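Long-range contact in NADP-dependent glyceraldehyde-3-phosphate dehydrogenase (Bacillus halodurans, PDB 3PRL), which probably oxidises glyceraldehyde 3-phosphate to 3-phosphoglycerate with NADP+ and without phosphorylation, as a member of the aldehyde dehydrogenase family: residues G262-I267 with R292-K297. Sequence-based numbering, arbitrary orientation.
Sequences GKDPAI and RCTAIK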
loop_
_atom_site.group_PDB
_atom_site.type_symbol
_atom_site.label_atom_id
_atom_site.label_comp_id
_atom_site.label_asym_id
_atom_site.label_seq_id
_atom_site.Cartn_x
_atom_site.Cartn_y
_atom_site.Cartn_z
ATOM N N GLY D 262 22.502 -8.168 21.323
ATOM C CA GLY D 262 23.143 -7.141 20.528
ATOM C C GLY D 262 24.493 -6.779 21.085
ATOM O O GLY D 262 24.778 -7.013 22.258
ATOM N N LYS D 263 25.349 -6.244 20.225
ATOM C CA LYS D 263 26.476 -5.443 20.708
ATOM C C LYS D 263 26.487 -4.148 19.888
ATOM O O LYS D 263 27.370 -3.946 19.037
ATOM C CB LYS D 263 27.781 -6.237 20.604
ATOM C CG LYS D 263 28.980 -5.674 21.385
ATOM C CD LYS D 263 29.020 -6.100 22.861
ATOM C CE LYS D 263 30.325 -5.620 23.502
ATOM N NZ LYS D 263 30.490 -5.958 24.957
ATOM N N ASP D 264 25.476 -3.296 20.104
ATOM C CA ASP D 264 25.322 -2.075 19.295
ATOM C C ASP D 264 26.553 -1.162 19.444
ATOM O O ASP D 264 26.949 -0.834 20.552
ATOM C CB ASP D 264 24.026 -1.284 19.625
ATOM C CG ASP D 264 22.745 -2.113 19.492
ATOM O OD1 ASP D 264 22.686 -3.070 18.676
ATOM O OD2 ASP D 264 21.772 -1.800 20.221
ATOM N N PRO D 265 27.181 -0.790 18.319
ATOM C CA PRO D 265 28.285 0.168 18.375
ATOM C C PRO D 265 27.817 1.607 18.352
ATOM O O PRO D 265 26.768 1.924 17.768
ATOM C CB PRO D 265 29.073 -0.121 17.099
ATOM C CG PRO D 265 28.023 -0.690 16.137
ATOM C CD PRO D 265 27.092 -1.477 17.010
ATOM N N ALA D 266 28.590 2.471 18.997
ATOM C CA ALA D 266 28.434 3.894 18.821
ATOM C C ALA D 266 29.651 4.313 18.020
ATOM O O ALA D 266 30.780 4.031 18.409
ATOM C CB ALA D 266 28.407 4.588 20.151
ATOM N N ILE D 267 29.411 4.947 16.879
ATOM C CA ILE D 267 30.504 5.461 16.062
ATOM C C ILE D 267 30.528 6.976 16.191
ATOM O O ILE D 267 29.514 7.635 15.938
ATOM C CB ILE D 267 30.362 5.010 14.595
ATOM C CG1 ILE D 267 30.265 3.471 14.548
ATOM C CG2 ILE D 267 31.511 5.553 13.757
ATOM C CD1 ILE D 267 30.173 2.853 13.159
ATOM N N ARG D 292 19.755 -4.750 28.350
ATOM C CA ARG D 292 18.923 -4.472 27.199
ATOM C C ARG D 292 19.584 -5.076 25.985
ATOM O O ARG D 292 20.823 -5.010 25.830
ATOM C CB ARG D 292 18.756 -2.962 27.025
ATOM C CG ARG D 292 17.887 -2.322 28.099
ATOM C CD ARG D 292 17.935 -0.796 28.076
ATOM N NE ARG D 292 17.126 -0.216 27.011
ATOM C CZ ARG D 292 17.582 0.679 26.134
ATOM N NH1 ARG D 292 18.844 1.106 26.204
ATOM N NH2 ARG D 292 16.780 1.154 25.193
ATOM N N CYS D 293 18.773 -5.682 25.129
ATOM C CA CYS D 293 19.309 -6.227 23.902
ATOM C C CYS D 293 19.686 -5.066 23.005
ATOM O O CYS D 293 20.763 -5.062 22.438
ATOM C CB CYS D 293 18.324 -7.186 23.239
ATOM S SG CYS D 293 18.115 -8.664 24.223
ATOM N N THR D 294 18.789 -4.080 22.919
ATOM C CA THR D 294 19.040 -2.847 22.203
ATOM C C THR D 294 19.612 -1.801 23.176
ATOM O O THR D 294 18.916 -1.323 24.078
ATOM C CB THR D 294 17.763 -2.333 21.544
ATOM O OG1 THR D 294 16.979 -3.447 21.074
ATOM C CG2 THR D 294 18.104 -1.433 20.378
ATOM N N ALA D 295 20.883 -1.477 22.972
ATOM C CA ALA D 295 21.658 -0.578 23.824
ATOM C C ALA D 295 23.045 -0.474 23.245
ATOM O O ALA D 295 23.588 -1.463 22.752
ATOM C CB ALA D 295 21.749 -1.119 25.241
ATOM N N ILE D 296 23.629 0.717 23.336
ATOM C CA ILE D 296 25.008 0.932 22.951
ATOM C C ILE D 296 25.934 0.191 23.939
ATOM O O ILE D 296 25.858 0.383 25.150
ATOM C CB ILE D 296 25.336 2.438 22.928
ATOM C CG1 ILE D 296 24.569 3.154 21.801
ATOM C CG2 ILE D 296 26.845 2.674 22.903
ATOM C CD1 ILE D 296 25.034 2.860 20.396
ATOM N N LYS D 297 26.804 -0.656 23.415
ATOM C CA LYS D 297 27.680 -1.458 24.260
ATOM C C LYS D 297 29.117 -1.392 23.795
ATOM O O LYS D 297 29.946 -2.114 24.302
ATOM C CB LYS D 297 27.216 -2.914 24.266
ATOM C CG LYS D 297 25.918 -3.173 25.008
ATOM C CD LYS D 297 25.392 -4.497 24.598
ATOM C CE LYS D 297 24.076 -4.800 25.254
ATOM N NZ LYS D 297 23.207 -5.544 24.279
HETATM O O HOH W 1 29.339 -3.979 26.400
HETATM O O HOH W 2 23.436 -3.946 21.925
#
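Lys297 N donates to Asp264 O at 2.9 Å, a nearly straight backbone bond (177° at the hydrogen) between strands 264-268 and 296-302. They are the parallel neighbours of a beta-alpha-beta unit whose crossover contains helix 274-286. Side chains add further links to the preceding loop of residues 292-295. Asp264 OD2 accepts Ala295 N at 2.9 Å, met on its anti side and 30° out of the carboxylate plane; Thr444 OG1 also bonds OD2, while OD1 takes Gln415 N, so both carboxylate oxygens are held. A water bridges Asp264 N to Ala295 O and accepts from Lys297 NZ. Lys297 NZ, buried, turns back along the loop before its own strand to Arg292 O, in the carbonyl plane, and to Cys293 O and Gly262 O (3.0 Å from NZ to the latter), each approached from above the carbonyl plane, and forms a salt bridge with Glu386. The bonds to Arg292 O and Cys293 O hold the loop carrying Cys293, which by family resemblance is the probable catalytic thiol; its side chain lies about 6 Å from that of Glu259, the predicted active-site residue. Lys263 CD packs across Lys297 CB at 3.9 Å, and a second water links Lys263 NZ, also bonded to Val382 O, with Lys297 O. On the helix side, Ala266 CB meets Ile296 CG2 at 3.7 Å. With CG1 of Ile296 beside its backbone N and the chain bent again at chi2 (-71°), CD1 comes within 3.3 Å of Pro265 O.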